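Local coordinates for uncharacterized protein (Jannaschia sp. CCS1, PDB 2PYQ) that is of unknown function, a small all-helical member of the DUF2853 family, at residues I9-D14 and N93-V98; E55-K60 and S75-I80; Q81-T86 and Y101-H106. All blocks are in the same frame, centred on the assembly; numbering follows the deposited sequence. Where two conformers were deposited one is given.

In the fold
All three contacts lie in one small all-helical domain, and helices 74-87 and 96-106 are each used twice. Contact 1 sets helix 4-18 against the N-cap and first turn of helix 96-106. It is buried and aromatic, with one bridging water. Contact 2 pairs helices 53-65 and 74-87 farther from the chain centre, about 19 Å from contact 1 between centres. It is only partly buried. Aliphatic chains and lysine methylenes pack there, with a glutamate at the margin. Contact 3 pairs helices 74-87 and 96-106. It is apolar in the middle and exposed at Thr86 and His106. Leu103 of contact 3 meets Ile59 of contact 2, so these two continue into one core.

Contact 1 (I9-D14 and N93-V98); sequences IAQYAD and NKYRAV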
loop_
_atom_site.group_PDB
_atom_site.type_symbol
_atom_site.label_atom_id
_atom_site.label_comp_id
_atom_site.label_asym_id
_atom_site.label_seq_id
_atom_site.Cartn_x
_atom_site.Cartn_y
_atom_site.Cartn_z
ATOM N N ILE A 9 10.608 -4.972 3.553
ATOM C CA ILE A 9 10.253 -5.426 2.214
ATOM C C ILE A 9 9.883 -6.935 2.230
ATOM O O ILE A 9 8.921 -7.320 1.593
ATOM C CB ILE A 9 11.342 -5.140 1.162
ATOM C CG1 ILE A 9 11.437 -3.631 0.925
ATOM C CG2 ILE A 9 10.995 -5.798 -0.193
ATOM C CD1 ILE A 9 12.620 -3.217 0.158
ATOM N N ALA A 10 10.639 -7.743 2.977
ATOM C CA ALA A 10 10.340 -9.184 3.153
ATOM C C ALA A 10 8.968 -9.381 3.771
ATOM O O ALA A 10 8.197 -10.247 3.329
ATOM C CB ALA A 10 11.410 -9.861 3.994
ATOM N N GLN A 11 8.643 -8.576 4.790
ATOM C CA GLN A 11 7.325 -8.624 5.417
ATOM C C GLN A 11 6.221 -8.211 4.434
ATOM O O GLN A 11 5.175 -8.858 4.365
ATOM C CB GLN A 11 7.253 -7.741 6.666
ATOM C CG GLN A 11 5.942 -7.909 7.455
ATOM C CD GLN A 11 5.712 -9.337 7.911
ATOM O OE1 GLN A 11 6.609 -9.958 8.518
ATOM N NE2 GLN A 11 4.537 -9.896 7.610
ATOM N N TYR A 12 6.464 -7.132 3.680
ATOM C CA TYR A 12 5.473 -6.692 2.674
ATOM C C TYR A 12 5.189 -7.800 1.644
ATOM O O TYR A 12 4.048 -8.027 1.289
ATOM C CB TYR A 12 5.947 -5.452 1.910
ATOM C CG TYR A 12 6.271 -4.236 2.747
ATOM C CD1 TYR A 12 5.716 -4.035 4.024
ATOM C CD2 TYR A 12 7.091 -3.224 2.221
ATOM C CE1 TYR A 12 6.019 -2.892 4.771
ATOM C CE2 TYR A 12 7.378 -2.097 2.946
ATOM C CZ TYR A 12 6.838 -1.927 4.209
ATOM O OH TYR A 12 7.112 -0.808 4.928
ATOM N N ALA A 13 6.261 -8.438 1.150
ATOM C CA ALA A 13 6.159 -9.531 0.187
ATOM C C ALA A 13 5.363 -10.715 0.774
ATOM O O ALA A 13 4.494 -11.292 0.103
ATOM C CB ALA A 13 7.520 -10.000 -0.273
ATOM N N ASP A 14 5.640 -11.048 2.043
ATOM C CA ASP A 14 4.948 -12.122 2.738
ATOM C C ASP A 14 3.453 -11.802 2.891
ATOM O O ASP A 14 2.610 -12.665 2.612
ATOM C CB ASP A 14 5.645 -12.408 4.084
ATOM C CG ASP A 14 5.300 -13.794 4.651
ATOM O OD1 ASP A 14 4.127 -14.030 4.996
ATOM O OD2 ASP A 14 6.221 -14.664 4.753
ATOM N N ASN A 93 -2.136 -4.578 11.346
ATOM C CA ASN A 93 -0.910 -3.995 10.785
ATOM C C ASN A 93 -0.970 -3.988 9.242
ATOM O O ASN A 93 -0.282 -4.773 8.559
ATOM C CB ASN A 93 0.338 -4.749 11.263
ATOM C CG ASN A 93 0.543 -4.638 12.762
ATOM O OD1 ASN A 93 0.383 -3.554 13.365
ATOM N ND2 ASN A 93 0.932 -5.751 13.377
ATOM N N LYS A 94 -1.830 -3.131 8.722
ATOM C CA LYS A 94 -1.929 -2.919 7.289
ATOM C C LYS A 94 -0.804 -1.933 6.870
ATOM O O LYS A 94 -0.942 -0.727 7.044
ATOM C CB LYS A 94 -3.309 -2.369 6.903
ATOM C CG LYS A 94 -4.422 -3.373 7.147
ATOM C CD LYS A 94 -5.705 -2.855 6.549
ATOM C CE LYS A 94 -6.838 -3.799 6.789
ATOM N NZ LYS A 94 -7.266 -3.824 8.203
ATOM N N TYR A 95 0.274 -2.455 6.308
ATOM C CA TYR A 95 1.396 -1.626 5.920
ATOM C C TYR A 95 1.016 -0.713 4.750
ATOM O O TYR A 95 0.381 -1.156 3.787
ATOM C CB TYR A 95 2.632 -2.463 5.601
ATOM C CG TYR A 95 3.166 -3.178 6.821
ATOM C CD1 TYR A 95 3.798 -2.464 7.828
ATOM C CD2 TYR A 95 3.049 -4.560 6.949
ATOM C CE1 TYR A 95 4.283 -3.104 8.976
ATOM C CE2 TYR A 95 3.527 -5.222 8.092
ATOM C CZ TYR A 95 4.140 -4.487 9.095
ATOM O OH TYR A 95 4.631 -5.143 10.225
ATOM N N ARG A 96 1.364 0.572 4.889
ATOM C CA ARG A 96 0.988 1.521 3.936
ATOM C C ARG A 96 1.662 1.191 2.513
ATOM O O ARG A 96 0.981 1.311 1.496
ATOM C CB ARG A 96 1.463 2.888 4.384
ATOM C CG ARG A 96 1.167 4.016 3.401
ATOM C CD ARG A 96 1.623 5.372 3.946
ATOM N NE ARG A 96 0.683 5.898 4.965
ATOM C CZ ARG A 96 0.746 5.675 6.289
ATOM N NH1 ARG A 96 1.728 4.960 6.870
ATOM N NH2 ARG A 96 -0.201 6.217 7.066
ATOM N N ALA A 97 2.900 0.682 2.502
ATOM C CA ALA A 97 3.543 0.240 1.249
ATOM C C ALA A 97 2.728 -0.861 0.563
ATOM O O ALA A 97 2.584 -0.836 -0.657
ATOM C CB ALA A 97 5.011 -0.235 1.502
ATOM N N VAL A 98 2.177 -1.793 1.352
ATOM C CA VAL A 98 1.365 -2.878 0.809
ATOM C C VAL A 98 0.064 -2.319 0.233
ATOM O O VAL A 98 -0.344 -2.701 -0.866
ATOM C CB VAL A 98 1.093 -3.964 1.854
ATOM C CG1 VAL A 98 0.136 -5.013 1.296
ATOM C CG2 VAL A 98 2.424 -4.595 2.320
HETATM O O HOH W 1 4.632 0.712 4.956
#
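Tyr12 meets Tyr95, Ala97 and Val98, and most of the contact is made by its ring. The aromatic part is the pair Tyr12 and Tyr95. Their ring planes stand 54° apart with centroids 5.4 Å from each other, an oblique arrangement. CE1 of Tyr12 lies 3.5 Å from CB of Tyr95 and as close to its CG. A CH-pi contact follows: the methyl CB of Ala97 sits over one face of the Tyr12 ring, 3.8 Å from the centroid. Its nearest ring atom is CE2.

These side chains join helix 4-18 to the start of helix 96-106, near the two ends of this all-helical DUF2853 chain. Tyr95 is the N-cap residue of the second helix. Thr33 of helix 26-36 also touches Tyr12.

The other apolar contacts involve Val98 and Gln11. CG2 of Val98 packs 3.6 Å from CB of Tyr12. It is put there by a chi1 of 175°, with CG2 beside the backbone N and anti to the carbonyl carbon. CG of Gln11 rests 3.7 Å from CE2 of Tyr95, while Gln11 NE2 hydrogen-bonds to Asp15 OD1.

The polar link is a water. Tyr12 OH lies 2.9 Å from it in a hydrogen bond, and the same water accepts from Ala97 N at 3.0 Å, in the first turn of the helix.

Contact 2 (E55-K60 and S75-I80); sequences ELETIK and SLMGGI
Lys60 NZ is gripped by two partners. It donates to a water at 2.9 Å and forms a salt bridge with Asp72 outside the two segments. The same water accepts from Met77 N at 3.0 Å, so it ties the lysine end to the backbone of the facing helix. The lysine chain is extended throughout, with CG anti to the backbone N. Its methylenes therefore pack on Leu76 and Met77 before the ammonium group reaches the water and Asp72. The chain crosses Leu76 at about a right angle. Lys60 CG lies 4.0 Å from both CB and CD1 of Leu76.

This contact pairs helices 53-65 and 74-87, which follow each other in the chain. The short segments cross at 120°, and their axes come within 10.0 Å. Leu56, Ile59, Lys60, Leu76, Met77 and Ile80 meet between the helices. Ile80 enters from the second helix. Its CD1 lies 3.7 Å from the carbonyl O of Leu56 and also meets CB of Lys60 and CG2 of Ile59. Its other branch, CG2, is 3.7 Å from CD2 of Leu56, and the two side chains lie alongside each other, pointing opposite ways. Leu103 of helix 96-106 touches both Ile59 and Ile80, which carries the apolar layer inward.

Met77 is a selenomethionine. Its chain bends at chi2 (57°) and chi3 (62°), which brings the end nearer to helix 53-65. SE lies 3.9 Å from CB of Leu56. The methyl CE meets the carboxylate of Glu57, with OE2 at 3.6 Å, and also reaches the carbonyl of Leu56. Glu57 starts out away from the second helix, but its bent chain brings the carboxylate to this methyl.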
loop_
_atom_site.group_PDB
_atom_site.type_symbol
_atom_site.label_atom_id
_atom_site.label_comp_id
_atom_site.label_asym_id
_atom_site.label_seq_id
_atom_site.Cartn_x
_atom_site.Cartn_y
_atom_site.Cartn_z
ATOM N N GLU A 55 -8.194 9.155 7.011
ATOM C CA GLU A 55 -6.987 8.532 6.525
ATOM C C GLU A 55 -7.192 7.976 5.104
ATOM O O GLU A 55 -6.363 8.136 4.246
ATOM C CB GLU A 55 -6.555 7.505 7.536
ATOM C CG GLU A 55 -5.842 6.394 7.060
ATOM C CD GLU A 55 -4.471 6.371 7.573
ATOM O OE1 GLU A 55 -3.691 7.229 7.104
ATOM O OE2 GLU A 55 -4.159 5.511 8.456
ATOM N N LEU A 56 -8.359 7.399 4.878
ATOM C CA LEU A 56 -8.736 6.934 3.545
ATOM C C LEU A 56 -8.950 8.101 2.594
ATOM O O LEU A 56 -8.569 7.998 1.424
ATOM C CB LEU A 56 -9.961 6.029 3.581
ATOM C CG LEU A 56 -9.836 4.794 4.470
ATOM C CD1 LEU A 56 -11.097 3.963 4.275
ATOM C CD2 LEU A 56 -8.579 3.954 4.234
ATOM N N GLU A 57 -9.538 9.206 3.062
ATOM C CA GLU A 57 -9.688 10.426 2.229
ATOM C C GLU A 57 -8.314 11.009 1.834
ATOM O O GLU A 57 -8.176 11.574 0.740
ATOM C CB GLU A 57 -10.536 11.524 2.913
ATOM C CG GLU A 57 -12.003 11.182 3.207
ATOM C CD GLU A 57 -12.816 10.830 1.992
ATOM O OE1 GLU A 57 -12.449 11.220 0.848
ATOM O OE2 GLU A 57 -13.880 10.158 2.183
ATOM N N THR A 58 -7.334 10.872 2.727
ATOM C CA THR A 58 -5.968 11.340 2.501
ATOM C C THR A 58 -5.260 10.478 1.468
ATOM O O THR A 58 -4.524 11.003 0.630
ATOM C CB THR A 58 -5.165 11.408 3.823
ATOM O OG1 THR A 58 -5.756 12.441 4.662
ATOM C CG2 THR A 58 -3.687 11.755 3.567
ATOM N N ILE A 59 -5.475 9.158 1.523
ATOM C CA ILE A 59 -4.905 8.241 0.498
ATOM C C ILE A 59 -5.522 8.596 -0.843
ATOM O O ILE A 59 -4.814 8.683 -1.829
ATOM C CB ILE A 59 -5.138 6.765 0.842
ATOM C CG1 ILE A 59 -4.349 6.375 2.109
ATOM C CG2 ILE A 59 -4.719 5.837 -0.315
ATOM C CD1 ILE A 59 -4.730 5.057 2.677
ATOM N N LYS A 60 -6.823 8.866 -0.877
ATOM C CA LYS A 60 -7.493 9.251 -2.110
ATOM C C LYS A 60 -6.928 10.545 -2.689
ATOM O O LYS A 60 -6.576 10.602 -3.890
ATOM C CB LYS A 60 -9.009 9.379 -1.899
ATOM C CG LYS A 60 -9.776 9.805 -3.131
ATOM C CD LYS A 60 -11.257 9.879 -2.862
ATOM C CE LYS A 60 -11.967 10.709 -3.917
ATOM N NZ LYS A 60 -13.429 10.835 -3.678
ATOM N N SER A 75 -14.996 5.389 -8.142
ATOM C CA SER A 75 -14.037 4.275 -8.292
ATOM C C SER A 75 -12.828 4.376 -7.339
ATOM O O SER A 75 -12.244 3.359 -7.011
ATOM C CB SER A 75 -13.558 4.169 -9.720
ATOM O OG SER A 75 -12.844 5.316 -10.088
ATOM N N LEU A 76 -12.470 5.594 -6.896
ATOM C CA LEU A 76 -11.289 5.774 -6.014
ATOM C C LEU A 76 -11.505 5.208 -4.623
ATOM O O LEU A 76 -10.766 4.331 -4.189
ATOM C CB LEU A 76 -10.849 7.234 -5.954
ATOM C CG LEU A 76 -10.452 7.845 -7.299
ATOM C CD1 LEU A 76 -9.732 9.190 -7.040
ATOM C CD2 LEU A 76 -9.560 6.966 -8.158
HETATM N N MSE A 77 -12.541 5.682 -3.946
HETATM C CA MSE A 77 -12.865 5.103 -2.636
HETATM C C MSE A 77 -13.286 3.638 -2.785
HETATM O O MSE A 77 -13.019 2.848 -1.917
HETATM C CB MSE A 77 -13.921 5.925 -1.911
HETATM C CG MSE A 77 -14.121 5.540 -0.466
HETATM SE SE MSE A 77 -12.471 5.648 0.595
HETATM C CE MSE A 77 -12.113 7.511 0.410
ATOM N N GLY A 78 -13.923 3.281 -3.885
ATOM C CA GLY A 78 -14.274 1.873 -4.150
ATOM C C GLY A 78 -13.037 1.011 -4.196
ATOM O O GLY A 78 -13.010 -0.080 -3.630
ATOM N N GLY A 79 -11.999 1.509 -4.858
ATOM C CA GLY A 79 -10.706 0.808 -4.939
ATOM C C GLY A 79 -10.019 0.717 -3.583
ATOM O O GLY A 79 -9.465 -0.317 -3.253
ATOM N N ILE A 80 -10.067 1.802 -2.813
ATOM C CA ILE A 80 -9.487 1.830 -1.459
ATOM C C ILE A 80 -10.224 0.794 -0.574
ATOM O O ILE A 80 -9.590 -0.025 0.082
ATOM C CB ILE A 80 -9.519 3.224 -0.837
ATOM C CG1 ILE A 80 -8.547 4.130 -1.593
ATOM C CG2 ILE A 80 -9.098 3.159 0.641
ATOM C CD1 ILE A 80 -8.712 5.598 -1.329
HETATM O O HOH W 2 -14.200 8.116 -4.341
#

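Contact 3 (Q81-T86 and Y101-H106); sequences QSVIET and YMLTKH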
loop_
_atom_site.group_PDB
_atom_site.type_symbol
_atom_site.label_atom_id
_atom_site.label_comp_id
_atom_site.label_asym_id
_atom_site.label_seq_id
_atom_site.Cartn_x
_atom_site.Cartn_y
_atom_site.Cartn_z
ATOM N N GLN A 81 -11.553 0.811 -0.622
ATOM C CA GLN A 81 -12.360 -0.132 0.161
ATOM C C GLN A 81 -12.029 -1.577 -0.220
ATOM O O GLN A 81 -11.858 -2.437 0.675
ATOM C CB GLN A 81 -13.860 0.181 0.060
ATOM C CG GLN A 81 -14.198 1.463 0.839
ATOM C CD GLN A 81 -15.622 1.991 0.619
ATOM O OE1 GLN A 81 -16.168 2.688 1.506
ATOM N NE2 GLN A 81 -16.240 1.679 -0.544
ATOM N N SER A 82 -11.885 -1.833 -1.526
ATOM C CA SER A 82 -11.540 -3.157 -2.060
ATOM C C SER A 82 -10.199 -3.668 -1.530
ATOM O O SER A 82 -10.111 -4.803 -1.055
ATOM C CB SER A 82 -11.525 -3.154 -3.587
ATOM O OG SER A 82 -11.167 -4.453 -4.080
ATOM N N VAL A 83 -9.161 -2.841 -1.617
ATOM C CA VAL A 83 -7.837 -3.291 -1.176
ATOM C C VAL A 83 -7.790 -3.463 0.331
ATOM O O VAL A 83 -7.154 -4.409 0.785
ATOM C CB VAL A 83 -6.670 -2.454 -1.731
ATOM C CG1 VAL A 83 -6.724 -2.452 -3.249
ATOM C CG2 VAL A 83 -6.676 -1.054 -1.181
ATOM N N ILE A 84 -8.498 -2.610 1.101
ATOM C CA ILE A 84 -8.538 -2.756 2.559
ATOM C C ILE A 84 -9.254 -4.091 2.923
ATOM O O ILE A 84 -8.803 -4.809 3.797
ATOM C CB ILE A 84 -9.193 -1.555 3.240
ATOM C CG1 ILE A 84 -8.319 -0.317 3.102
ATOM C CG2 ILE A 84 -9.457 -1.844 4.724
ATOM C CD1 ILE A 84 -6.975 -0.363 3.776
ATOM N N GLU A 85 -10.329 -4.402 2.215
ATOM C CA GLU A 85 -11.057 -5.664 2.420
ATOM C C GLU A 85 -10.184 -6.879 2.074
ATOM O O GLU A 85 -10.185 -7.884 2.813
ATOM C CB GLU A 85 -12.385 -5.687 1.628
ATOM C CG GLU A 85 -13.198 -6.972 1.759
ATOM N N THR A 86 -9.435 -6.783 0.978
ATOM C CA THR A 86 -8.506 -7.832 0.531
ATOM C C THR A 86 -7.424 -8.082 1.593
ATOM O O THR A 86 -7.173 -9.238 1.962
ATOM C CB THR A 86 -7.887 -7.507 -0.804
ATOM O OG1 THR A 86 -8.948 -7.474 -1.784
ATOM C CG2 THR A 86 -6.856 -8.548 -1.231
ATOM N N TYR A 101 0.950 -0.434 -2.993
ATOM C CA TYR A 101 1.255 -1.419 -4.018
ATOM C C TYR A 101 -0.051 -1.958 -4.604
ATOM O O TYR A 101 -0.222 -2.009 -5.812
ATOM C CB TYR A 101 2.081 -2.570 -3.428
ATOM C CG TYR A 101 2.306 -3.735 -4.372
ATOM C CD1 TYR A 101 1.335 -4.754 -4.514
ATOM C CD2 TYR A 101 3.461 -3.833 -5.126
ATOM C CE1 TYR A 101 1.515 -5.821 -5.378
ATOM C CE2 TYR A 101 3.669 -4.909 -5.992
ATOM C CZ TYR A 101 2.688 -5.894 -6.123
ATOM O OH TYR A 101 2.902 -6.933 -6.999
HETATM N N MSE A 102 -0.965 -2.366 -3.719
HETATM C CA MSE A 102 -2.259 -2.943 -4.172
HETATM C C MSE A 102 -3.079 -1.929 -4.968
HETATM O O MSE A 102 -3.669 -2.305 -5.971
HETATM C CB MSE A 102 -3.059 -3.539 -3.006
HETATM C CG MSE A 102 -2.541 -4.893 -2.564
HETATM SE SE MSE A 102 -3.835 -5.754 -1.368
HETATM C CE MSE A 102 -3.234 -4.891 -0.227
ATOM N N LEU A 103 -3.118 -0.683 -4.537
ATOM C CA LEU A 103 -3.846 0.350 -5.278
ATOM C C LEU A 103 -3.217 0.592 -6.663
ATOM O O LEU A 103 -3.931 0.743 -7.659
ATOM C CB LEU A 103 -3.912 1.658 -4.505
ATOM C CG LEU A 103 -4.796 1.617 -3.241
ATOM C CD1 LEU A 103 -4.542 2.825 -2.394
ATOM C CD2 LEU A 103 -6.273 1.508 -3.631
ATOM N N THR A 104 -1.889 0.658 -6.714
ATOM C CA THR A 104 -1.173 0.833 -7.996
ATOM C C THR A 104 -1.526 -0.289 -8.998
ATOM O O THR A 104 -1.849 -0.003 -10.186
ATOM C CB THR A 104 0.359 0.912 -7.758
ATOM O OG1 THR A 104 0.642 2.001 -6.867
ATOM C CG2 THR A 104 1.080 1.149 -9.056
ATOM N N LYS A 105 -1.448 -1.537 -8.542
ATOM C CA LYS A 105 -1.944 -2.708 -9.298
ATOM C C LYS A 105 -3.420 -2.603 -9.719
ATOM O O LYS A 105 -3.736 -2.839 -10.841
ATOM C CB LYS A 105 -1.717 -4.009 -8.546
ATOM C CG LYS A 105 -0.339 -4.487 -8.413
ATOM C CD LYS A 105 0.354 -4.334 -9.586
ATOM C CE LYS A 105 1.072 -5.513 -9.883
ATOM N NZ LYS A 105 0.855 -5.835 -11.328
ATOM N N HIS A 106 -4.264 -2.259 -8.757
ATOM C CA HIS A 106 -5.721 -2.227 -8.958
ATOM C C HIS A 106 -6.139 -1.254 -10.034
ATOM O O HIS A 106 -7.008 -1.560 -10.830
ATOM C CB HIS A 106 -6.411 -1.842 -7.642
ATOM C CG HIS A 106 -7.879 -1.712 -7.742
ATOM N ND1 HIS A 106 -8.719 -2.809 -7.679
ATOM C CD2 HIS A 106 -8.681 -0.624 -7.838
ATOM C CE1 HIS A 106 -9.981 -2.383 -7.797
ATOM N NE2 HIS A 106 -9.980 -1.075 -7.902
#
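In the conformer given, the chi1 of Val83 (-57°) sets CG1 anti to the carbonyl carbon and CG2 between the backbone N and that carbon. Both methyls then meet the facing helix. CG1 lies 3.8 Å from CB of Met102, and CG2 lies 3.6 Å from CD2 of Leu103. Val83 has a second conformer, so these methyl contacts hold for this one alone. Leu103 crosses Val83 at about a right angle. Met102 and Val83 run side by side with their ends pointing opposite ways. These two also have the nearest CA atoms across the contact, 6.3 Å apart.

The contact joins helices 74-87 and 96-106, consecutive helices whose short segments cross at 128° with axes 9.8 Å apart. Leu103 continues from here to Ile59, Phe63 and Leu64 of helix 53-65. Met102 also touches Leu16 of helix 4-18.

Met102 is a selenomethionine with two conformers, and the end of its chain is doubtful. Its approach to Thr86 is therefore only approximate. Toward the other end of the contact, CB of His106 is 4.4 Å from CG1 of Val83. The imidazole stands obliquely to the hydroxyl of Ser82, with CE1 of His106 4.4 Å from OG.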